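Local coordinates for protein lactate racemase (Thermoanaerobacterium thermosaccharolyticum, PDB 2YJG) that catalyses the interconversion of the D- and L-isomers of lactate, using a nickel pincer cofactor derived from nicotinic acid mononucleotide, at residues Arg45-Pro50 with Ala250-Ser255; Ile68-His73 with Val166-Ile171; Ile186-Ala191 with Arg222-Ala227; Phe265-Ala270 with Ser420-Glu425. One frame throughout, in Å; residues are numbered along the deposited sequence.

Contact 1. Residues Arg45-Pro50 with Ala250-Ser255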
loop_
_atom_site.group_PDB
_atom_site.type_symbol
_atom_site.label_atom_id
_atom_site.label_comp_id
_atom_site.label_asym_id
_atom_site.label_seq_id
_atom_site.Cartn_x
_atom_site.Cartn_y
_atom_site.Cartn_z
ATOM N N ARG A 45 26.427 -9.166 6.813
ATOM C CA ARG A 45 27.889 -9.097 6.784
ATOM C C ARG A 45 28.356 -7.715 6.353
ATOM O O ARG A 45 29.235 -7.130 6.984
ATOM C CB ARG A 45 28.485 -10.184 5.848
ATOM C CG ARG A 45 30.018 -10.242 5.773
ATOM C CD ARG A 45 30.545 -11.263 4.739
ATOM N NE ARG A 45 30.150 -10.917 3.373
ATOM C CZ ARG A 45 30.501 -11.569 2.260
ATOM N NH1 ARG A 45 31.315 -12.625 2.303
ATOM N NH2 ARG A 45 30.041 -11.135 1.080
ATOM N N ALA A 46 27.773 -7.199 5.272
ATOM C CA ALA A 46 28.094 -5.842 4.810
ATOM C C ALA A 46 27.845 -4.828 5.888
ATOM O O ALA A 46 28.675 -3.979 6.154
ATOM C CB ALA A 46 27.245 -5.466 3.576
ATOM N N LEU A 47 26.635 -4.851 6.443
ATOM C CA LEU A 47 26.258 -3.899 7.474
ATOM C C LEU A 47 27.184 -4.027 8.705
ATOM O O LEU A 47 27.555 -3.016 9.317
ATOM C CB LEU A 47 24.798 -4.082 7.884
ATOM C CG LEU A 47 23.759 -3.714 6.790
ATOM C CD1 LEU A 47 22.348 -4.170 7.272
ATOM C CD2 LEU A 47 23.806 -2.231 6.396
ATOM N N GLU A 48 27.566 -5.256 9.038
ATOM C CA GLU A 48 28.419 -5.465 10.210
ATOM C C GLU A 48 29.912 -5.072 9.955
ATOM O O GLU A 48 30.710 -4.974 10.892
ATOM C CB GLU A 48 28.304 -6.908 10.664
ATOM C CG GLU A 48 26.937 -7.371 11.323
ATOM C CD GLU A 48 26.776 -8.898 11.369
ATOM O OE1 GLU A 48 27.775 -9.653 11.257
ATOM O OE2 GLU A 48 25.647 -9.379 11.521
ATOM N N ASN A 49 30.273 -4.777 8.692
ATOM C CA ASN A 49 31.653 -4.547 8.268
ATOM C C ASN A 49 31.655 -3.357 7.303
ATOM O O ASN A 49 31.994 -3.511 6.077
ATOM C CB ASN A 49 32.198 -5.816 7.611
ATOM C CG ASN A 49 32.318 -6.986 8.615
ATOM O OD1 ASN A 49 33.286 -7.048 9.376
ATOM N ND2 ASN A 49 31.344 -7.915 8.602
ATOM N N PRO A 50 31.249 -2.168 7.817
ATOM C CA PRO A 50 31.138 -1.010 6.977
ATOM C C PRO A 50 32.506 -0.564 6.437
ATOM O O PRO A 50 33.534 -0.692 7.115
ATOM C CB PRO A 50 30.545 0.062 7.890
ATOM C CG PRO A 50 30.803 -0.479 9.360
ATOM C CD PRO A 50 30.810 -1.924 9.209
ATOM N N ALA A 250 27.352 -7.686 -1.298
ATOM C CA ALA A 250 26.866 -6.467 -0.692
ATOM C C ALA A 250 27.979 -5.677 -0.051
ATOM O O ALA A 250 28.950 -6.264 0.520
ATOM C CB ALA A 250 25.758 -6.791 0.337
ATOM N N PHE A 251 27.853 -4.351 -0.158
ATOM C CA PHE A 251 28.844 -3.379 0.261
ATOM C C PHE A 251 28.119 -2.242 0.971
ATOM O O PHE A 251 27.172 -1.693 0.425
ATOM C CB PHE A 251 29.620 -2.850 -0.966
ATOM C CG PHE A 251 30.216 -3.927 -1.777
ATOM C CD1 PHE A 251 29.454 -4.611 -2.695
ATOM C CD2 PHE A 251 31.566 -4.351 -1.555
ATOM C CE1 PHE A 251 29.983 -5.685 -3.431
ATOM C CE2 PHE A 251 32.078 -5.392 -2.297
ATOM C CZ PHE A 251 31.279 -6.063 -3.239
ATOM N N ALA A 252 28.621 -1.853 2.141
ATOM C CA ALA A 252 27.996 -0.880 2.992
ATOM C C ALA A 252 29.029 0.057 3.579
ATOM O O ALA A 252 30.182 -0.370 3.852
ATOM C CB ALA A 252 27.213 -1.602 4.110
ATOM N N GLY A 253 28.612 1.301 3.803
ATOM C CA GLY A 253 29.399 2.321 4.488
ATOM C C GLY A 253 29.464 3.617 3.737
ATOM O O GLY A 253 28.439 4.112 3.266
ATOM N N HIS A 254 30.674 4.178 3.597
ATOM C CA HIS A 254 30.895 5.490 3.036
ATOM C C HIS A 254 30.344 5.524 1.611
ATOM O O HIS A 254 30.522 4.543 0.854
ATOM C CB HIS A 254 32.390 5.744 3.033
ATOM C CG HIS A 254 32.792 7.108 2.610
ATOM N ND1 HIS A 254 32.841 7.508 1.288
ATOM C CD2 HIS A 254 33.266 8.149 3.338
ATOM C CE1 HIS A 254 33.259 8.758 1.231
ATOM N NE2 HIS A 254 33.514 9.172 2.462
ATOM N N SER A 255 29.639 6.587 1.271
ATOM C CA SER A 255 28.858 6.569 0.017
ATOM C C SER A 255 29.742 6.433 -1.229
ATOM O O SER A 255 29.309 5.903 -2.257
ATOM C CB SER A 255 27.936 7.778 -0.086
ATOM O OG SER A 255 28.595 8.915 -0.601
HETATM O O HOH W 1 28.763 -9.015 2.223
HETATM O O HOH W 2 30.427 -3.729 3.616
#
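The guanidinium group of Arg45 meets strand residue Ala250 through a water at its edge, in its plane: NE of Arg45 donates to water 1 at 2.6 Å, and that water donates to O of Ala250. The second flat group, the amide of Asn49, works within its own segment. Its ND2 donates to O of Arg45 at 2.8 Å with an N-H...O angle of 162°, the acceptor lying almost in the amide plane, which ties Asn49 back onto the last turn. A second water spans the gap, accepting from N of Ala252 at 3.0 Å and probably donating to O of Asn49. No direct hydrogen bond crosses between the two segments, and the dry part rests on alanines. CB of Ala46 sits 3.8 Å from CB of Ala250 and 3.9 Å from CB of Ala252, so the helix backbone can approach until O of Ala46 lies 3.5 Å from CB of Ala252. Leu47 starts away from the strand, but with CG opposite its carbonyl carbon (chi1 -68°) its CD2 branch returns to the same methyl. CA of Pro50 makes a CH...O contact with O of Ala252 (3.3 Å), and beyond it backbone hydrogen bonds of Ile51 to Ala252 and His254 keep the chain alongside 250-255. The arrangement is a helix C-terminus seated on small residues of outermost strand 247-253, the antiparallel member of a mixed beta-sheet.

Contact 2. Residues Ile68-His73 with Val166-Ile171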
loop_
_atom_site.group_PDB
_atom_site.type_symbol
_atom_site.label_atom_id
_atom_site.label_comp_id
_atom_site.label_asym_id
_atom_site.label_seq_id
_atom_site.Cartn_x
_atom_site.Cartn_y
_atom_site.Cartn_z
ATOM N N ILE A 68 15.934 7.090 4.470
ATOM C CA ILE A 68 16.599 6.106 3.609
ATOM C C ILE A 68 16.092 6.290 2.181
ATOM O O ILE A 68 14.870 6.157 1.947
ATOM C CB ILE A 68 16.224 4.705 3.944
ATOM C CG1 ILE A 68 16.507 4.379 5.426
ATOM C CG2 ILE A 68 16.968 3.681 3.041
ATOM C CD1 ILE A 68 15.902 3.028 5.880
ATOM N N ILE A 69 17.017 6.496 1.242
ATOM C CA ILE A 69 16.644 6.609 -0.163
ATOM C C ILE A 69 16.675 5.198 -0.730
ATOM O O ILE A 69 17.640 4.439 -0.480
ATOM C CB ILE A 69 17.572 7.491 -0.984
ATOM C CG1 ILE A 69 17.598 8.939 -0.438
ATOM C CG2 ILE A 69 17.057 7.534 -2.427
ATOM C CD1 ILE A 69 18.673 9.866 -1.078
ATOM N N THR A 70 15.601 4.821 -1.434
ATOM C CA THR A 70 15.517 3.545 -2.090
ATOM C C THR A 70 15.192 3.752 -3.552
ATOM O O THR A 70 14.703 4.827 -3.955
ATOM C CB THR A 70 14.457 2.649 -1.426
ATOM O OG1 THR A 70 14.639 1.271 -1.831
ATOM C CG2 THR A 70 13.065 3.078 -1.805
ATOM N N SER A 71 15.453 2.722 -4.352
ATOM C CA SER A 71 15.150 2.748 -5.759
ATOM C C SER A 71 13.669 2.515 -6.097
ATOM O O SER A 71 12.873 2.015 -5.321
ATOM C CB SER A 71 16.021 1.760 -6.525
ATOM O OG SER A 71 17.393 2.147 -6.485
ATOM N N ASP A 72 13.311 2.851 -7.315
ATOM C CA ASP A 72 11.930 2.765 -7.716
ATOM C C ASP A 72 11.522 1.425 -8.290
ATOM O O ASP A 72 12.332 0.560 -8.415
ATOM C CB ASP A 72 11.477 3.961 -8.565
ATOM C CG ASP A 72 11.996 3.955 -10.015
ATOM O OD1 ASP A 72 12.654 3.047 -10.456
ATOM O OD2 ASP A 72 11.716 4.918 -10.706
ATOM N N HIS A 73 10.218 1.281 -8.535
ATOM C CA HIS A 73 9.597 0.098 -9.162
ATOM C C HIS A 73 10.271 -0.354 -10.464
ATOM O O HIS A 73 10.152 -1.529 -10.827
ATOM C CB HIS A 73 8.087 0.370 -9.458
ATOM C CG HIS A 73 7.870 1.537 -10.378
ATOM N ND1 HIS A 73 8.216 2.829 -10.035
ATOM C CD2 HIS A 73 7.381 1.608 -11.639
ATOM C CE1 HIS A 73 7.959 3.643 -11.044
ATOM N NE2 HIS A 73 7.465 2.924 -12.037
ATOM N N VAL A 166 20.634 8.276 4.354
ATOM C CA VAL A 166 21.138 6.975 3.979
ATOM C C VAL A 166 20.588 6.623 2.578
ATOM O O VAL A 166 19.508 7.089 2.201
ATOM C CB VAL A 166 20.657 5.916 5.031
ATOM C CG1 VAL A 166 20.951 4.539 4.604
ATOM C CG2 VAL A 166 21.338 6.160 6.332
ATOM N N ALA A 167 21.248 5.718 1.873
ATOM C CA ALA A 167 20.660 5.177 0.610
ATOM C C ALA A 167 20.980 3.719 0.425
ATOM O O ALA A 167 22.048 3.243 0.867
ATOM C CB ALA A 167 21.202 5.919 -0.584
ATOM N N GLU A 168 20.074 3.027 -0.266
ATOM C CA GLU A 168 20.341 1.713 -0.724
ATOM C C GLU A 168 20.273 1.693 -2.241
ATOM O O GLU A 168 19.776 2.624 -2.892
ATOM C CB GLU A 168 19.417 0.685 -0.119
ATOM C CG GLU A 168 17.951 0.796 -0.502
ATOM C CD GLU A 168 17.185 -0.523 -0.350
ATOM O OE1 GLU A 168 17.767 -1.497 0.184
ATOM O OE2 GLU A 168 16.000 -0.588 -0.779
ATOM N N GLY A 169 20.812 0.638 -2.821
ATOM C CA GLY A 169 20.886 0.563 -4.289
ATOM C C GLY A 169 21.523 -0.737 -4.738
ATOM O O GLY A 169 21.768 -1.635 -3.922
ATOM N N PHE A 170 21.858 -0.825 -6.023
ATOM C CA PHE A 170 22.605 -1.986 -6.550
ATOM C C PHE A 170 23.651 -1.498 -7.569
ATOM O O PHE A 170 23.562 -0.318 -8.103
ATOM C CB PHE A 170 21.662 -3.015 -7.181
ATOM C CG PHE A 170 21.218 -2.668 -8.524
ATOM C CD1 PHE A 170 20.566 -1.488 -8.775
ATOM C CD2 PHE A 170 21.456 -3.514 -9.563
ATOM C CE1 PHE A 170 20.228 -1.161 -10.056
ATOM C CE2 PHE A 170 21.069 -3.197 -10.819
ATOM C CZ PHE A 170 20.467 -2.022 -11.052
ATOM N N ILE A 171 24.625 -2.357 -7.838
ATOM C CA ILE A 171 25.777 -1.945 -8.651
ATOM C C ILE A 171 25.905 -2.835 -9.875
ATOM O O ILE A 171 26.030 -4.063 -9.725
ATOM C CB ILE A 171 27.096 -1.986 -7.849
ATOM C CG1 ILE A 171 27.133 -0.970 -6.753
ATOM C CG2 ILE A 171 28.270 -1.729 -8.830
ATOM C CD1 ILE A 171 28.227 -1.188 -5.691
HETATM O O HOH W 3 18.402 4.448 -4.366
#
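The side chains of Thr70 and Glu168 run alongside one another, and OG1 of Thr70 donates to OE2 of Glu168 at 2.5 Å, on the anti lone pair of that oxygen. The carboxylate has further hydroxyl partners at the start of helix 79-91: Ser79 on OE2 and Thr82 on OE1, so both buried oxygens are engaged. With CG of Glu168 between N and C of its own backbone (chi1 66°), the group reaches back to Thr70. Replacing Glu168 by alanine would take the carboxylate away and is likely to leave the hydroxyls of Thr70, Ser79 and Thr82 without the group they share. Two backbone bonds pair the strands, Ile69 N to Val166 O at 2.7 Å and Glu168 N to Ile69 O at 2.8 Å. Segments 68-71 and 166-170 run parallel, their axes 18° apart, within a sheet whose parallel strands follow a 3-2-1-4-5 order, reminiscent of a Rossmann-like sheet; 66-71 leads to Asp72 and His73, which by similarity bind the nickel cofactor. There the strands part: CA atoms of Ile69 and Ala167 are 4.3 Å apart, those of Ser71 and Gly169 6.3 Å. Water 3 occupies the widening, donating to O of Glu168 at 2.7 Å, with a longer link to OG of Ser71. On the helix 79-91 face, CG2 of Ile68 meets CG1 of Val166; on the other, CB of Ile69 lies 4.0 Å from CB of Ala167.

Contact 3. Residues Ile186-Ala191 with Arg222-Ala227; sequences ILPGIA and RDMIYA
Leu187 lays its side chain over the methyl of Ala227, with CB 3.9 Å and CD2 4.0 Å from CB of Ala227. Its CG stands opposite the backbone N (chi1 178°), which carries CD2 along the helix surface to within 4.1 Å of O of Asp223 and near CG of Met224. Met224 comes from the preceding turn of the helix and runs alongside the backbone of the loop: its CG is 3.4 Å from O of Leu187, and SD and CE both follow at 3.8 Å from that same oxygen. This carbonyl is buried by the contact and has no hydrogen-bonding partner in the model, so the thioether chain gives it only van der Waals cover. At the far end CE of Met224 reaches CD of Pro188. Ile186 also touches Ala227, through CG2, placed 3.8 Å from O of Ala227, while the rest of its side chain leads away toward Ile69 in strand 66-71. Asp223 contributes chiefly its aliphatic part and its backbone here, as its carboxylate bonds to Ser149. The loop contains a cis peptide between Leu187 and Pro188 and a type I turn, Pro188-Ala191, closed by Ala191 N on O of Pro188. The contact packs the residues leading into the turn, Ile186 to Pro188, on helix 219-230. The turn probably borders the cofactor pocket: the side chain of Pro188 is about 4 Å from that of Lys184 and about 5 Å from that of His200, which by similarity hold the cofactor covalently and through its nickel.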
loop_
_atom_site.group_PDB
_atom_site.type_symbol
_atom_site.label_atom_id
_atom_site.label_comp_id
_atom_site.label_asym_id
_atom_site.label_seq_id
_atom_site.Cartn_x
_atom_site.Cartn_y
_atom_site.Cartn_z
ATOM N N ILE A 186 21.285 10.172 -5.297
ATOM C CA ILE A 186 21.105 11.600 -5.173
ATOM C C ILE A 186 20.854 12.243 -6.527
ATOM O O ILE A 186 19.820 12.858 -6.708
ATOM C CB ILE A 186 22.273 12.295 -4.492
ATOM C CG1 ILE A 186 22.627 11.569 -3.188
ATOM C CG2 ILE A 186 22.012 13.814 -4.386
ATOM C CD1 ILE A 186 21.543 11.621 -2.055
ATOM N N LEU A 187 21.785 12.077 -7.473
ATOM C CA LEU A 187 21.635 12.655 -8.798
ATOM C C LEU A 187 21.868 11.502 -9.793
ATOM O O LEU A 187 22.968 10.982 -9.883
ATOM C CB LEU A 187 22.651 13.782 -8.992
ATOM C CG LEU A 187 22.723 14.516 -10.331
ATOM C CD1 LEU A 187 21.432 15.248 -10.648
ATOM C CD2 LEU A 187 23.957 15.456 -10.425
ATOM N N PRO A 188 20.812 11.055 -10.501
ATOM C CA PRO A 188 19.522 11.699 -10.620
ATOM C C PRO A 188 18.430 11.407 -9.578
ATOM O O PRO A 188 17.366 12.047 -9.619
ATOM C CB PRO A 188 19.069 11.241 -11.994
ATOM C CG PRO A 188 19.657 9.757 -12.119
ATOM C CD PRO A 188 20.872 9.765 -11.231
ATOM N N GLY A 189 18.632 10.449 -8.685
ATOM C CA GLY A 189 17.524 9.797 -8.012
ATOM C C GLY A 189 16.509 10.677 -7.295
ATOM O O GLY A 189 15.284 10.435 -7.387
ATOM N N ILE A 190 16.987 11.704 -6.614
ATOM C CA ILE A 190 16.085 12.617 -5.854
ATOM C C ILE A 190 16.313 14.080 -6.257
ATOM O O ILE A 190 16.122 14.952 -5.469
ATOM C CB ILE A 190 16.191 12.427 -4.325
ATOM C CG1 ILE A 190 17.620 12.761 -3.757
ATOM C CG2 ILE A 190 15.698 11.034 -3.948
ATOM C CD1 ILE A 190 17.611 12.970 -2.220
ATOM N N ALA A 191 16.734 14.306 -7.494
ATOM C CA ALA A 191 17.050 15.648 -8.025
ATOM C C ALA A 191 15.912 16.194 -8.830
ATOM O O ALA A 191 14.975 15.468 -9.212
ATOM C CB ALA A 191 18.277 15.593 -8.950
ATOM N N ARG A 222 31.577 12.766 -11.844
ATOM C CA ARG A 222 32.106 13.852 -10.997
ATOM C C ARG A 222 31.011 14.747 -10.404
ATOM O O ARG A 222 31.056 15.081 -9.216
ATOM C CB ARG A 222 33.100 14.707 -11.838
ATOM C CG ARG A 222 33.740 15.846 -11.046
ATOM C CD ARG A 222 34.694 16.768 -11.892
ATOM N NE ARG A 222 35.218 17.891 -11.081
ATOM C CZ ARG A 222 35.797 19.009 -11.564
ATOM N NH1 ARG A 222 35.924 19.227 -12.876
ATOM N NH2 ARG A 222 36.250 19.936 -10.722
ATOM N N ASP A 223 30.052 15.177 -11.227
ATOM C CA ASP A 223 28.895 15.952 -10.720
ATOM C C ASP A 223 28.067 15.162 -9.715
ATOM O O ASP A 223 27.625 15.742 -8.712
ATOM C CB ASP A 223 28.028 16.524 -11.877
ATOM C CG ASP A 223 28.532 17.916 -12.363
ATOM O OD1 ASP A 223 29.692 18.330 -12.011
ATOM O OD2 ASP A 223 27.763 18.565 -13.054
ATOM N N MET A 224 27.867 13.848 -9.956
ATOM C CA MET A 224 27.080 13.021 -9.064
ATOM C C MET A 224 27.728 12.885 -7.700
ATOM O O MET A 224 27.049 12.908 -6.665
ATOM C CB MET A 224 26.890 11.631 -9.697
ATOM C CG MET A 224 26.092 11.604 -11.021
ATOM S SD MET A 224 26.152 9.898 -11.680
ATOM C CE MET A 224 24.872 9.953 -13.020
ATOM N N ILE A 225 29.040 12.717 -7.707
ATOM C CA ILE A 225 29.842 12.525 -6.501
ATOM C C ILE A 225 29.738 13.791 -5.651
ATOM O O ILE A 225 29.514 13.729 -4.425
ATOM C CB ILE A 225 31.273 12.169 -6.878
ATOM C CG1 ILE A 225 31.331 10.694 -7.311
ATOM C CG2 ILE A 225 32.254 12.506 -5.745
ATOM C CD1 ILE A 225 30.972 9.729 -6.244
ATOM N N TYR A 226 29.861 14.936 -6.322
ATOM C CA TYR A 226 29.755 16.205 -5.607
ATOM C C TYR A 226 28.375 16.417 -5.053
ATOM O O TYR A 226 28.239 16.823 -3.870
ATOM C CB TYR A 226 30.130 17.341 -6.506
ATOM C CG TYR A 226 30.137 18.680 -5.838
ATOM C CD1 TYR A 226 28.974 19.469 -5.738
ATOM C CD2 TYR A 226 31.338 19.220 -5.390
ATOM C CE1 TYR A 226 29.038 20.754 -5.173
ATOM C CE2 TYR A 226 31.399 20.477 -4.848
ATOM C CZ TYR A 226 30.266 21.229 -4.723
ATOM O OH TYR A 226 30.429 22.473 -4.132
ATOM N N ALA A 227 27.339 16.128 -5.867
ATOM C CA ALA A 227 25.923 16.135 -5.415
ATOM C C ALA A 227 25.718 15.314 -4.177
ATOM O O ALA A 227 25.025 15.766 -3.248
ATOM C CB ALA A 227 24.954 15.644 -6.529
#

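Contact 4. Residues Phe265-Ala270 with Ser420-Glu425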
loop_
_atom_site.group_PDB
_atom_site.type_symbol
_atom_site.label_atom_id
_atom_site.label_comp_id
_atom_site.label_asym_id
_atom_site.label_seq_id
_atom_site.Cartn_x
_atom_site.Cartn_y
_atom_site.Cartn_z
ATOM N N PHE A 265 34.478 -5.032 -7.460
ATOM C CA PHE A 265 33.995 -6.392 -7.536
ATOM C C PHE A 265 33.304 -6.636 -8.923
ATOM O O PHE A 265 33.588 -7.608 -9.631
ATOM C CB PHE A 265 33.077 -6.706 -6.336
ATOM C CG PHE A 265 32.465 -8.080 -6.385
ATOM C CD1 PHE A 265 33.218 -9.202 -6.123
ATOM C CD2 PHE A 265 31.141 -8.249 -6.714
ATOM C CE1 PHE A 265 32.649 -10.454 -6.222
ATOM C CE2 PHE A 265 30.580 -9.524 -6.772
ATOM C CZ PHE A 265 31.342 -10.601 -6.524
ATOM N N VAL A 266 32.408 -5.741 -9.288
ATOM C CA VAL A 266 31.673 -5.832 -10.539
ATOM C C VAL A 266 32.619 -5.784 -11.688
ATOM O O VAL A 266 32.423 -6.575 -12.604
ATOM C CB VAL A 266 30.506 -4.822 -10.625
ATOM C CG1 VAL A 266 29.830 -4.860 -11.962
ATOM C CG2 VAL A 266 29.467 -5.125 -9.527
ATOM N N SER A 267 33.611 -4.881 -11.694
ATOM C CA SER A 267 34.616 -4.880 -12.775
ATOM C C SER A 267 35.308 -6.273 -12.949
ATOM O O SER A 267 35.557 -6.750 -14.101
ATOM C CB SER A 267 35.689 -3.815 -12.493
ATOM O OG SER A 267 36.498 -3.704 -13.627
ATOM N N GLU A 268 35.663 -6.910 -11.822
ATOM C CA GLU A 268 36.314 -8.240 -11.914
ATOM C C GLU A 268 35.396 -9.262 -12.610
ATOM O O GLU A 268 35.855 -9.987 -13.441
ATOM C CB GLU A 268 36.766 -8.781 -10.541
ATOM C CG GLU A 268 37.734 -7.901 -9.804
ATOM C CD GLU A 268 38.324 -8.556 -8.518
ATOM O OE1 GLU A 268 38.382 -9.831 -8.424
ATOM O OE2 GLU A 268 38.730 -7.773 -7.606
ATOM N N ILE A 269 34.081 -9.247 -12.330
ATOM C CA ILE A 269 33.119 -10.209 -12.881
ATOM C C ILE A 269 32.727 -9.862 -14.307
ATOM O O ILE A 269 32.599 -10.771 -15.174
ATOM C CB ILE A 269 31.784 -10.231 -12.105
ATOM C CG1 ILE A 269 31.954 -10.546 -10.626
ATOM C CG2 ILE A 269 30.792 -11.279 -12.704
ATOM C CD1 ILE A 269 33.210 -11.193 -10.237
ATOM N N ALA A 270 32.525 -8.570 -14.565
ATOM C CA ALA A 270 31.919 -8.147 -15.841
ATOM C C ALA A 270 32.916 -7.806 -16.937
ATOM O O ALA A 270 32.522 -7.730 -18.095
ATOM C CB ALA A 270 31.000 -6.982 -15.583
ATOM N N SER A 420 25.446 -6.818 -19.864
ATOM C CA SER A 420 26.096 -7.257 -18.645
ATOM C C SER A 420 27.636 -7.087 -18.562
ATOM O O SER A 420 28.210 -7.309 -17.510
ATOM C CB SER A 420 25.802 -8.749 -18.458
ATOM O OG SER A 420 26.474 -9.543 -19.462
ATOM N N VAL A 421 28.308 -6.759 -19.651
ATOM C CA VAL A 421 29.734 -6.750 -19.689
ATOM C C VAL A 421 30.310 -5.326 -19.767
ATOM O O VAL A 421 29.618 -4.367 -20.179
ATOM C CB VAL A 421 30.235 -7.570 -20.912
ATOM C CG1 VAL A 421 29.846 -9.072 -20.765
ATOM C CG2 VAL A 421 29.686 -7.030 -22.221
ATOM N N ILE A 422 31.604 -5.243 -19.437
ATOM C CA ILE A 422 32.437 -4.079 -19.663
ATOM C C ILE A 422 33.469 -4.554 -20.660
ATOM O O ILE A 422 34.357 -5.362 -20.315
ATOM C CB ILE A 422 33.151 -3.606 -18.352
ATOM C CG1 ILE A 422 32.103 -3.161 -17.311
ATOM C CG2 ILE A 422 34.122 -2.462 -18.573
ATOM C CD1 ILE A 422 32.710 -3.200 -15.948
ATOM N N VAL A 423 33.387 -4.039 -21.890
ATOM C CA VAL A 423 34.320 -4.504 -22.929
ATOM C C VAL A 423 35.578 -3.618 -22.894
ATOM O O VAL A 423 35.488 -2.421 -23.121
ATOM C CB VAL A 423 33.703 -4.483 -24.311
ATOM C CG1 VAL A 423 34.791 -4.908 -25.448
ATOM C CG2 VAL A 423 32.466 -5.368 -24.378
ATOM N N ARG A 424 36.731 -4.246 -22.666
ATOM C CA ARG A 424 37.998 -3.603 -22.639
ATOM C C ARG A 424 38.795 -4.091 -23.823
ATOM O O ARG A 424 38.895 -5.286 -24.030
ATOM C CB ARG A 424 38.660 -3.989 -21.339
ATOM C CG ARG A 424 40.027 -3.385 -21.058
ATOM C CD ARG A 424 40.901 -4.465 -20.376
ATOM N NE ARG A 424 42.289 -4.087 -20.075
ATOM C CZ ARG A 424 43.353 -4.335 -20.848
ATOM N NH1 ARG A 424 43.247 -4.969 -22.024
ATOM N NH2 ARG A 424 44.563 -3.940 -20.436
ATOM N N GLU A 425 39.302 -3.157 -24.627
ATOM C CA GLU A 425 40.190 -3.456 -25.749
ATOM C C GLU A 425 41.503 -4.060 -25.288
ATOM O O GLU A 425 42.185 -3.525 -24.407
ATOM C CB GLU A 425 40.467 -2.186 -26.556
ATOM C CG GLU A 425 41.273 -2.389 -27.848
ATOM C CD GLU A 425 41.135 -1.203 -28.814
ATOM O OE1 GLU A 425 40.178 -0.420 -28.661
ATOM O OE2 GLU A 425 41.977 -1.069 -29.735
#
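Ala270, at the C-terminus of helix 257-270, offers its O to N of Ile422 at 3.0 Å; the bond is straight at hydrogen (170°), yet the donor stands 55° out of the carbonyl plane, so no lone pair is addressed squarely. It opens a small two-stranded parallel sheet, for the helix passes directly into strand 271-277 and the pairing with 422-425 continues through Val272, which bonds to both Ile422 and Arg424. CA of Val421 adds a CH...O contact to the same carbonyl at 3.4 Å, and its CB is close by. The methyl of Ala270 points toward segment 420-425 and comes within 3.4 Å of O of Ser420. Ile422 also packs on that methyl. Its CG1 stands opposite its own carbonyl carbon (chi1 -63°), carrying CD1 back toward the helix, where it lies 4.2 Å from CB of Ala270. Pro173, next to the predicted catalytic His174, packs on both Ala270 and Ile422, placing the junction beside the active-site region, about 9 Å between the side chains of Ile422 and His174. CD1 of Ile422 also lies 4.1 Å from CA of Ser267, one turn earlier on the helix.

From the N terminus, contact 1 opens at 45-50 and closes only at 250-255, a loop that encloses contacts 2 and 3 in series: contact 2 joins strands 66-71 and 164-170 before contact 3 sets the loop 186-191 on helix 219-230. Contacts 1 and 2 reach the same mixed sheet, at its outermost strand and its interior. Contact 3 meets contact 2 where CD1 of Ile69 lies 3.5 Å from CD1 of Ile186. Contact 4 opens afterwards and brings 420-425, near the C terminus, back to helix 257-270; this helix follows strand 247-253, and Phe251 packs on Phe265, while Ile171 touches Val266. None of the loops cross.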